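Local coordinates for chymotrypsin-like serine protease (Equine arteritis virus, PDB 1MBM), which is a chymotrypsin-like serine protease that probably cleaves the viral replicase polyprotein during infection, at residues A87-A92 with C105-T110. Numbering follows the deposited sequence.
Sequences ASWCTA and CLAWTT
Trp89, on strand 85-91, turns its indole toward segment 105-110, where one small methyl group, CB of Ala107, stands over a face of the ring. The pair is a worked example of how a CH-pi contact can join two backbones that share no hydrogen bond and pass 7.7 Å apart, from CA of Trp89 to CA of Ala107. The CB bond of Trp89 already points toward 105-110; CG then lies anti to the carbonyl carbon and beside the backbone N (chi1 -90°), and together with chi2 of -113° this presents a face to Ala107. CG lies at the margin of the Ala107 methyl, 4.2 Å from its CB. One bond on, CD1 has the CG2 methyl of Thr109 at 4.0 Å, approaching at a slant. At the ring fusion the fit tightens: CE2 lies 3.6 Å from CB of Ala107, and this methyl sits 12° off the normal of the six-membered ring. CZ2, farther out, reaches CB of Cys105 at 4.3 Å, close to the ring plane and so at the edge, while CH2 comes to 4.1 Å from the carbonyl O of Leu106. The carbonyl O of Ala87, in the same strand, also lies in the ring plane at the edge. Trp89 meets the ring of His128 at a steep angle and touches Val118, Ala137 and Val139, within the second beta-barrel of the chymotrypsin fold. Beyond Thr109, the backbone N of Thr110 donates a hydrogen bond to OD2 of Asp113, the residue before Ser114, probably the triad nucleophile. With no hydrogen bond between the two segments, their attraction probably rests on dispersion, a weak CH-pi component and burial of apolar surface.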
ATOM      1  N   ALA A  87       6.277   5.321  -3.009  1.00  5.86           N
ATOM      2  CA  ALA A  87       5.815   4.630  -1.818  1.00  7.25           C
ATOM      3  C   ALA A  87       6.076   3.152  -2.034  1.00  6.84           C
ATOM      4  O   ALA A  87       6.177   2.691  -3.174  1.00  9.34           O
ATOM      5  CB  ALA A  87       4.333   4.890  -1.556  1.00  5.41           C
ATOM      6  N   SER A  88       6.223   2.416  -0.944  1.00  7.96           N
ATOM      7  CA  SER A  88       6.474   0.992  -1.037  1.00  9.31           C
ATOM      8  C   SER A  88       5.223   0.235  -0.643  1.00  9.49           C
ATOM      9  O   SER A  88       4.655   0.481   0.423  1.00  9.49           O
ATOM     10  CB  SER A  88       7.635   0.580  -0.115  1.00 12.35           C
ATOM     11  OG  SER A  88       8.884   1.116  -0.538  1.00 11.21           O
ATOM     12  N   TRP A  89       4.786  -0.650  -1.536  1.00  7.34           N
ATOM     13  CA  TRP A  89       3.703  -1.581  -1.284  1.00  8.72           C
ATOM     14  C   TRP A  89       4.402  -2.810  -0.720  1.00  6.95           C
ATOM     15  O   TRP A  89       5.148  -3.474  -1.430  1.00  5.24           O
ATOM     16  CB  TRP A  89       2.999  -1.965  -2.597  1.00  8.52           C
ATOM     17  CG  TRP A  89       1.843  -1.069  -2.983  1.00  8.85           C
ATOM     18  CD1 TRP A  89       0.520  -1.412  -3.024  1.00  8.89           C
ATOM     19  CD2 TRP A  89       1.911   0.294  -3.415  1.00  5.34           C
ATOM     20  NE1 TRP A  89      -0.241  -0.339  -3.429  1.00  7.77           N
ATOM     21  CE2 TRP A  89       0.586   0.722  -3.675  1.00 10.16           C
ATOM     22  CE3 TRP A  89       2.954   1.213  -3.585  1.00  5.27           C
ATOM     23  CZ2 TRP A  89       0.284   2.009  -4.115  1.00  7.63           C
ATOM     24  CZ3 TRP A  89       2.649   2.499  -4.013  1.00  4.82           C
ATOM     25  CH2 TRP A  89       1.323   2.885  -4.270  1.00  9.91           C
ATOM     26  N   CYS A  90       4.172  -3.101   0.556  1.00  8.46           N
ATOM     27  CA  CYS A  90       4.884  -4.181   1.238  1.00  7.73           C
ATOM     28  C   CYS A  90       4.180  -5.518   1.074  1.00 10.05           C
ATOM     29  O   CYS A  90       3.486  -5.973   1.983  1.00  9.11           O
ATOM     30  CB  CYS A  90       5.061  -3.846   2.722  1.00  8.09           C
ATOM     31  SG  CYS A  90       5.841  -2.229   3.015  1.00  9.04           S
ATOM     32  N   THR A  91       4.364  -6.147  -0.082  1.00  5.72           N
ATOM     33  CA  THR A  91       3.687  -7.415  -0.337  1.00  7.06           C
ATOM     34  C   THR A  91       4.425  -8.583   0.298  1.00  5.88           C
ATOM     35  O   THR A  91       5.558  -8.450   0.771  1.00  2.81           O
ATOM     36  CB  THR A  91       3.515  -7.666  -1.853  1.00  7.46           C
ATOM     37  OG1 THR A  91       4.727  -8.198  -2.409  1.00  7.88           O
ATOM     38  CG2 THR A  91       3.309  -6.362  -2.597  1.00  6.62           C
ATOM     39  N   ALA A  92       3.782  -9.740   0.286  1.00 11.39           N
ATOM     40  CA  ALA A  92       4.395 -10.944   0.835  1.00 12.34           C
ATOM     41  C   ALA A  92       5.547 -11.488  -0.020  1.00 13.29           C
ATOM     42  O   ALA A  92       6.226 -12.430   0.383  1.00 14.31           O
ATOM     43  CB  ALA A  92       3.354 -11.993   1.047  1.00 13.22           C
ATOM     44  N   CYS A 105      -2.659   6.562  -7.892  1.00  5.27           N
ATOM     45  CA  CYS A 105      -1.626   5.677  -7.375  1.00  7.14           C
ATOM     46  C   CYS A 105      -1.329   4.582  -8.406  1.00  9.85           C
ATOM     47  O   CYS A 105      -2.244   3.979  -8.952  1.00  8.39           O
ATOM     48  CB  CYS A 105      -2.051   5.030  -6.047  1.00  8.49           C
ATOM     49  SG  CYS A 105      -2.376   6.159  -4.657  1.00  8.21           S
ATOM     50  N   LEU A 106      -0.047   4.323  -8.644  1.00 10.89           N
ATOM     51  CA  LEU A 106       0.383   3.301  -9.598  1.00  8.27           C
ATOM     52  C   LEU A 106       1.308   2.292  -8.926  1.00  8.41           C
ATOM     53  O   LEU A 106       2.248   2.668  -8.249  1.00  9.20           O
ATOM     54  CB  LEU A 106       1.136   3.941 -10.769  1.00  5.69           C
ATOM     55  CG  LEU A 106       0.469   5.117 -11.472  1.00  8.95           C
ATOM     56  CD1 LEU A 106       1.382   5.654 -12.548  1.00  6.76           C
ATOM     57  CD2 LEU A 106      -0.855   4.675 -12.065  1.00 12.52           C
ATOM     58  N   ALA A 107       1.037   1.009  -9.121  1.00  7.62           N
ATOM     59  CA  ALA A 107       1.870  -0.044  -8.563  1.00  9.96           C
ATOM     60  C   ALA A 107       1.462  -1.345  -9.228  1.00 11.77           C
ATOM     61  O   ALA A 107       0.294  -1.529  -9.551  1.00 11.85           O
ATOM     62  CB  ALA A 107       1.687  -0.144  -7.042  1.00  9.31           C
ATOM     63  N   TRP A 108       2.418  -2.239  -9.451  1.00 11.85           N
ATOM     64  CA  TRP A 108       2.086  -3.532 -10.034  1.00 13.38           C
ATOM     65  C   TRP A 108       1.663  -4.467  -8.911  1.00 11.21           C
ATOM     66  O   TRP A 108       2.469  -4.802  -8.043  1.00 13.22           O
ATOM     67  CB  TRP A 108       3.275  -4.111 -10.805  1.00 15.82           C
ATOM     68  CG  TRP A 108       2.942  -5.386 -11.515  1.00 27.84           C
ATOM     69  CD1 TRP A 108       2.374  -5.511 -12.753  1.00 34.38           C
ATOM     70  CD2 TRP A 108       3.134  -6.720 -11.027  1.00 32.87           C
ATOM     71  NE1 TRP A 108       2.214  -6.841 -13.067  1.00 38.08           N
ATOM     72  CE2 TRP A 108       2.669  -7.603 -12.022  1.00 38.64           C
ATOM     73  CE3 TRP A 108       3.656  -7.259  -9.847  1.00 35.28           C
ATOM     74  CZ2 TRP A 108       2.714  -8.991 -11.874  1.00 39.32           C
ATOM     75  CZ3 TRP A 108       3.697  -8.634  -9.701  1.00 37.57           C
ATOM     76  CH2 TRP A 108       3.232  -9.484 -10.709  1.00 38.08           C
ATOM     77  N   THR A 109       0.390  -4.848  -8.888  1.00 10.20           N
ATOM     78  CA  THR A 109      -0.122  -5.735  -7.832  1.00 11.65           C
ATOM     79  C   THR A 109      -1.046  -6.826  -8.364  1.00 12.05           C
ATOM     80  O   THR A 109      -1.536  -6.730  -9.487  1.00 11.87           O
ATOM     81  CB  THR A 109      -0.919  -4.938  -6.777  1.00 13.85           C
ATOM     82  OG1 THR A 109      -1.982  -4.226  -7.425  1.00 13.47           O
ATOM     83  CG2 THR A 109      -0.072  -3.833  -6.124  1.00 11.02           C
ATOM     84  N   THR A 110      -1.274  -7.861  -7.551  1.00 10.92           N
ATOM     85  CA  THR A 110      -2.257  -8.915  -7.856  1.00 15.73           C
ATOM     86  C   THR A 110      -3.291  -8.972  -6.733  1.00 13.97           C
ATOM     87  O   THR A 110      -3.112  -8.352  -5.695  1.00 11.28           O
ATOM     88  CB  THR A 110      -1.608 -10.300  -7.980  1.00 16.16           C
ATOM     89  OG1 THR A 110      -0.883 -10.591  -6.778  1.00 22.79           O
ATOM     90  CG2 THR A 110      -0.545 -10.320  -9.080  1.00 20.82           C
TER